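Local coordinates for protein MccF (Escherichia coli, PDB 4IIY) that probably acts as a serine-type carboxypeptidase-like hydrolase of the S66 family, giving its host self-immunity to microcin C7, at residues Val349-Asp354 against Ile360-Gln365; Leu190-Lys193 against Ile197-Tyr200. The protein carries 1 engineered substitution. All coordinates share one frame; numbering follows the deposited sequence.

Interaction 1. Residues Val349-Asp354 against Ile360-Gln365; sequences VKLAID and ISITEQ
The Glu364 carboxylate has the isopropyl group of Val349 over one face, with Val349 CB 3.6 Å from Glu364 OE1. The same oxygen also accepts the Lys350 amide from its anti side, Lys350 N to Glu364 OE1 being 2.9 Å; the donor sits 29° out of the carboxylate plane, on the side where Val349 lies. With CG anti to its own backbone N (chi1 173°) and the rest of the chain extended, Glu364 reaches back across to that amide. The extended Lys350 chain carries its ammonium past the carboxylate, and Lys350 NZ stays 5.7 Å from Glu364 OE1, too far for a salt bridge. Just before Glu364, Thr363 N gives Lys350 O an almost straight bond of 3.0 Å (172° at the hydrogen). From here the two segments run as the arms of an antiparallel beta hairpin, strands 350-354 and 359-362, within the mixed sheet that also holds strands 236-245 and 297-301. Ala352 and Ser361 form its hydrogen-bonded pair: Ala352 N meets Ser361 O at 2.8 Å and Ser361 N returns the bond to Ala352 O. A water also donates to Ala352 O and accepts from Ser361 OG, whose hydroxyl is shared with Thr199. On this face of the sheet Thr363 CG2 rests on Ala352 CB at 3.7 Å, while Thr363 OG1 is held by Glu238. Leu351, Ile353, Ile360 and Ile362 fill the other face. Leu351 CD2 touches Ile362 CG1 at 3.9 Å, and its other methyl, CD1, meets Ile360 CD1. Ile353 and Ile360 run alongside each other, their CG1 atoms 4.1 Å apart. Beyond them, Ile299 of strand 297-301 packs on Leu351, Ile353 and Ile360.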
loop_
_atom_site.group_PDB
_atom_site.type_symbol
_atom_site.label_atom_id
_atom_site.label_comp_id
_atom_site.label_asym_id
_atom_site.label_seq_id
_atom_site.Cartn_x
_atom_site.Cartn_y
_atom_site.Cartn_z
ATOM N N VAL B 349 21.267 9.992 8.292
ATOM C CA VAL B 349 22.675 10.395 8.306
ATOM C C VAL B 349 23.404 9.778 7.120
ATOM O O VAL B 349 22.899 8.853 6.480
ATOM C CB VAL B 349 23.400 9.983 9.612
ATOM C CG1 VAL B 349 22.781 10.682 10.815
ATOM C CG2 VAL B 349 23.395 8.456 9.799
ATOM N N LYS B 350 24.602 10.286 6.834
ATOM C CA LYS B 350 25.385 9.789 5.717
ATOM C C LYS B 350 25.962 8.394 5.956
ATOM O O LYS B 350 26.513 8.098 7.019
ATOM C CB LYS B 350 26.515 10.766 5.366
ATOM C CG LYS B 350 26.026 12.051 4.710
ATOM C CD LYS B 350 27.175 13.013 4.462
ATOM C CE LYS B 350 26.667 14.345 3.936
ATOM N NZ LYS B 350 27.772 15.330 3.740
ATOM N N LEU B 351 25.836 7.570 4.924
ATOM C CA LEU B 351 26.535 6.295 4.814
ATOM C C LEU B 351 27.436 6.338 3.593
ATOM O O LEU B 351 27.196 7.105 2.658
ATOM C CB LEU B 351 25.552 5.140 4.605
ATOM C CG LEU B 351 24.328 5.027 5.500
ATOM C CD1 LEU B 351 23.520 3.806 5.075
ATOM C CD2 LEU B 351 24.740 4.929 6.959
ATOM N N ALA B 352 28.456 5.488 3.585
ATOM C CA ALA B 352 29.270 5.280 2.394
ATOM C C ALA B 352 29.239 3.809 2.024
ATOM O O ALA B 352 29.594 2.949 2.840
ATOM C CB ALA B 352 30.714 5.750 2.617
ATOM N N ILE B 353 28.798 3.514 0.810
ATOM C CA ILE B 353 28.839 2.156 0.300
ATOM C C ILE B 353 30.023 2.046 -0.650
ATOM O O ILE B 353 30.101 2.775 -1.642
ATOM C CB ILE B 353 27.551 1.778 -0.459
ATOM C CG1 ILE B 353 26.306 2.022 0.401
ATOM C CG2 ILE B 353 27.626 0.324 -0.925
ATOM C CD1 ILE B 353 25.008 1.871 -0.372
ATOM N N ASP B 354 30.951 1.148 -0.339
ATOM C CA ASP B 354 32.079 0.902 -1.222
ATOM C C ASP B 354 31.779 -0.344 -2.026
ATOM O O ASP B 354 31.857 -1.465 -1.525
ATOM C CB ASP B 354 33.362 0.738 -0.415
ATOM C CG ASP B 354 34.596 0.669 -1.290
ATOM O OD1 ASP B 354 34.502 0.194 -2.435
ATOM O OD2 ASP B 354 35.669 1.105 -0.809
ATOM N N ILE B 360 29.936 -1.362 3.757
ATOM C CA ILE B 360 29.035 -0.243 3.987
ATOM C C ILE B 360 29.342 0.339 5.356
ATOM O O ILE B 360 29.531 -0.400 6.328
ATOM C CB ILE B 360 27.539 -0.655 3.817
ATOM C CG1 ILE B 360 26.602 0.510 4.165
ATOM C CG2 ILE B 360 27.188 -1.908 4.615
ATOM C CD1 ILE B 360 25.128 0.221 3.878
ATOM N N SER B 361 29.418 1.663 5.425
ATOM C CA SER B 361 29.846 2.354 6.629
ATOM C C SER B 361 28.944 3.538 6.955
ATOM O O SER B 361 28.392 4.170 6.051
ATOM C CB SER B 361 31.276 2.882 6.465
ATOM O OG SER B 361 32.185 1.851 6.105
ATOM N N ILE B 362 28.833 3.847 8.244
ATOM C CA ILE B 362 28.228 5.093 8.699
ATOM C C ILE B 362 29.337 6.144 8.780
ATOM O O ILE B 362 30.386 5.899 9.389
ATOM C CB ILE B 362 27.583 4.940 10.088
ATOM C CG1 ILE B 362 26.650 3.721 10.149
ATOM C CG2 ILE B 362 26.858 6.214 10.482
ATOM C CD1 ILE B 362 26.286 3.314 11.566
ATOM N N THR B 363 29.130 7.302 8.155
ATOM C CA THR B 363 30.193 8.305 8.093
ATOM C C THR B 363 29.853 9.617 8.793
ATOM O O THR B 363 30.678 10.536 8.829
ATOM C CB THR B 363 30.613 8.604 6.642
ATOM O OG1 THR B 363 29.510 9.183 5.934
ATOM C CG2 THR B 363 31.067 7.331 5.941
ATOM N N GLU B 364 28.653 9.705 9.357
ATOM C CA GLU B 364 28.205 10.917 10.033
ATOM C C GLU B 364 27.760 10.593 11.457
ATOM O O GLU B 364 27.114 9.567 11.696
ATOM C CB GLU B 364 27.057 11.556 9.244
ATOM C CG GLU B 364 26.410 12.737 9.949
ATOM C CD GLU B 364 25.235 13.324 9.189
ATOM O OE1 GLU B 364 24.933 12.867 8.071
ATOM O OE2 GLU B 364 24.598 14.257 9.726
ATOM N N GLN B 365 28.099 11.466 12.404
ATOM C CA GLN B 365 27.713 11.303 13.799
ATOM C C GLN B 365 26.199 11.158 13.934
ATOM O O GLN B 365 25.439 11.920 13.336
ATOM C CB GLN B 365 28.178 12.504 14.624
ATOM C CG GLN B 365 27.896 12.383 16.102
ATOM C CD GLN B 365 28.385 13.595 16.880
ATOM O OE1 GLN B 365 29.034 14.484 16.324
ATOM N NE2 GLN B 365 28.072 13.638 18.166
HETATM O O HOH W 1 32.131 1.744 3.351
#

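Interaction 2. Residues Leu190-Lys193 against Ile197-Tyr200; sequences LTRK and IYTY. With EDO (1,2-ethanediol), chain O; EDO (1,2-ethanediol), chain Q.
Arg192 lays its guanidinium against Tyr198, and that is where the two segments pack most closely. Tyr198 CB stands over the centre of one guanidinium face, 3.6 Å from Arg192 CZ, while the ring beyond it is turned 51° from the guanidinium plane. Tyr198 CD1 comes 3.7 Å from Arg192 NE and also lies near Arg192 CD. A bend at chi3 (-78°) turns the flat group onto the tyrosine methylene.

Polar contacts run round the guanidinium through two ethanediol molecules, probably taken up from the crystallisation liquor. One diol is gripped at both ends: Arg192 NE reaches its O2 at 2.8 Å in a nearly straight bond, and Arg192 NH2 reaches its O1 at 2.9 Å. That O1 passes a weak bond on to Ile197 O, so the diol bridges the segments. The second diol takes Arg192 NH1 through its O2 at 2.7 Å, with a weaker bond to its O1. Direct protein partners hold the group as well, Tyr366 OH for NH1 and Gly196 O for NH2. A leucine here would probably lose the hold on Gly196 O and Tyr366 OH and leave the Tyr198 methylene without the flat group that covers it.

Arg192 is the first residue to leave helical geometry after helix 178-191, and that helix also packs on the tyrosine through Lys188 and Ile189. Strand 198-199, which carries the tyrosine, pairs with strand 359-362 and is an outermost strand of the mixed sheet within this chain.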
loop_
_atom_site.group_PDB
_atom_site.type_symbol
_atom_site.label_atom_id
_atom_site.label_comp_id
_atom_site.label_asym_id
_atom_site.label_seq_id
_atom_site.Cartn_x
_atom_site.Cartn_y
_atom_site.Cartn_z
ATOM N N LEU B 190 24.892 1.509 19.201
ATOM C CA LEU B 190 24.312 2.474 20.116
ATOM C C LEU B 190 25.247 2.886 21.259
ATOM O O LEU B 190 25.028 3.930 21.877
ATOM C CB LEU B 190 22.974 1.960 20.662
ATOM C CG LEU B 190 21.882 1.713 19.613
ATOM C CD1 LEU B 190 20.643 1.138 20.266
ATOM C CD2 LEU B 190 21.531 2.984 18.842
ATOM N N THR B 191 26.272 2.085 21.553
ATOM C CA THR B 191 27.190 2.435 22.647
ATOM C C THR B 191 28.578 2.899 22.211
ATOM O O THR B 191 29.306 3.487 23.018
ATOM C CB THR B 191 27.385 1.293 23.669
ATOM O OG1 THR B 191 28.159 0.239 23.084
ATOM C CG2 THR B 191 26.058 0.763 24.167
ATOM N N ARG B 192 28.954 2.657 20.960
ATOM C CA ARG B 192 30.312 2.975 20.517
ATOM C C ARG B 192 30.634 4.461 20.599
ATOM O O ARG B 192 29.747 5.310 20.539
ATOM C CB ARG B 192 30.557 2.480 19.086
ATOM C CG ARG B 192 29.677 3.139 18.023
ATOM C CD ARG B 192 30.012 2.637 16.632
ATOM N NE ARG B 192 31.225 3.258 16.093
ATOM C CZ ARG B 192 31.248 4.455 15.519
ATOM N NH1 ARG B 192 30.135 5.173 15.433
ATOM N NH2 ARG B 192 32.389 4.950 15.050
ATOM N N LYS B 193 31.917 4.771 20.741
ATOM C CA LYS B 193 32.371 6.151 20.631
ATOM C C LYS B 193 32.105 6.665 19.228
ATOM O O LYS B 193 32.293 5.943 18.249
ATOM C CB LYS B 193 33.866 6.249 20.931
ATOM C CG LYS B 193 34.275 5.699 22.282
ATOM C CD LYS B 193 33.595 6.446 23.411
ATOM C CE LYS B 193 34.464 6.474 24.659
ATOM N NZ LYS B 193 34.899 7.863 24.979
ATOM N N ILE B 197 34.673 6.595 11.045
ATOM C CA ILE B 197 33.559 5.895 10.425
ATOM C C ILE B 197 33.338 4.556 11.111
ATOM O O ILE B 197 34.239 4.017 11.767
ATOM C CB ILE B 197 33.760 5.699 8.898
ATOM C CG1 ILE B 197 34.754 4.570 8.594
ATOM C CG2 ILE B 197 34.188 7.012 8.240
ATOM C CD1 ILE B 197 34.899 4.279 7.111
ATOM N N TYR B 198 32.124 4.035 10.981
ATOM C CA TYR B 198 31.820 2.696 11.454
ATOM C C TYR B 198 31.492 1.802 10.261
ATOM O O TYR B 198 30.547 2.083 9.522
ATOM C CB TYR B 198 30.635 2.687 12.425
ATOM C CG TYR B 198 30.243 1.265 12.698
ATOM C CD1 TYR B 198 30.979 0.492 13.584
ATOM C CD2 TYR B 198 29.215 0.654 11.988
ATOM C CE1 TYR B 198 30.674 -0.845 13.797
ATOM C CE2 TYR B 198 28.906 -0.678 12.196
ATOM C CZ TYR B 198 29.633 -1.420 13.102
ATOM O OH TYR B 198 29.319 -2.745 13.295
ATOM N N THR B 199 32.246 0.718 10.079
ATOM C CA THR B 199 32.015 -0.208 8.978
ATOM C C THR B 199 31.297 -1.458 9.481
ATOM O O THR B 199 31.761 -2.131 10.406
ATOM C CB THR B 199 33.341 -0.581 8.281
ATOM O OG1 THR B 199 33.988 0.621 7.833
ATOM C CG2 THR B 199 33.089 -1.500 7.089
ATOM N N TYR B 200 30.151 -1.764 8.879
ATOM C CA TYR B 200 29.345 -2.896 9.317
ATOM C C TYR B 200 30.046 -4.237 9.135
ATOM O O TYR B 200 30.728 -4.468 8.132
ATOM C CB TYR B 200 28.008 -2.924 8.575
ATOM C CG TYR B 200 26.999 -1.959 9.140
ATOM C CD1 TYR B 200 26.209 -2.310 10.234
ATOM C CD2 TYR B 200 26.832 -0.698 8.587
ATOM C CE1 TYR B 200 25.291 -1.435 10.765
ATOM C CE2 TYR B 200 25.910 0.190 9.115
ATOM C CZ TYR B 200 25.148 -0.187 10.198
ATOM O OH TYR B 200 24.240 0.706 10.721
HETATM C C1 EDO O . 34.384 2.333 14.358
HETATM O O1 EDO O . 34.921 3.627 14.666
HETATM C C2 EDO O . 34.495 1.401 15.562
HETATM O O2 EDO O . 33.531 1.732 16.572
HETATM C C1 EDO Q . 30.282 7.679 12.273
HETATM O O1 EDO Q . 30.591 6.374 12.762
HETATM C C2 EDO Q . 29.921 8.561 13.459
HETATM O O2 EDO Q . 29.970 7.796 14.670
#

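Along the chain interaction 2 comes first and is complete before the residues of interaction 1 begin, yet their centres lie only about 10 Å apart, on the same side of the chain's centre. The joint between them is strand 359-362, which pairs with 350-354 on one flank and with 198-199 on the other in a single mixed sheet. Ile362 N and Tyr198 O, 2.8 Å apart, probably share a hydrogen bond there. Residues following helix 178-191 thus add an outermost strand to the late hairpin, tying the middle of the chain to its C-terminal end. Both contacts lie away from the predicted catalytic residues.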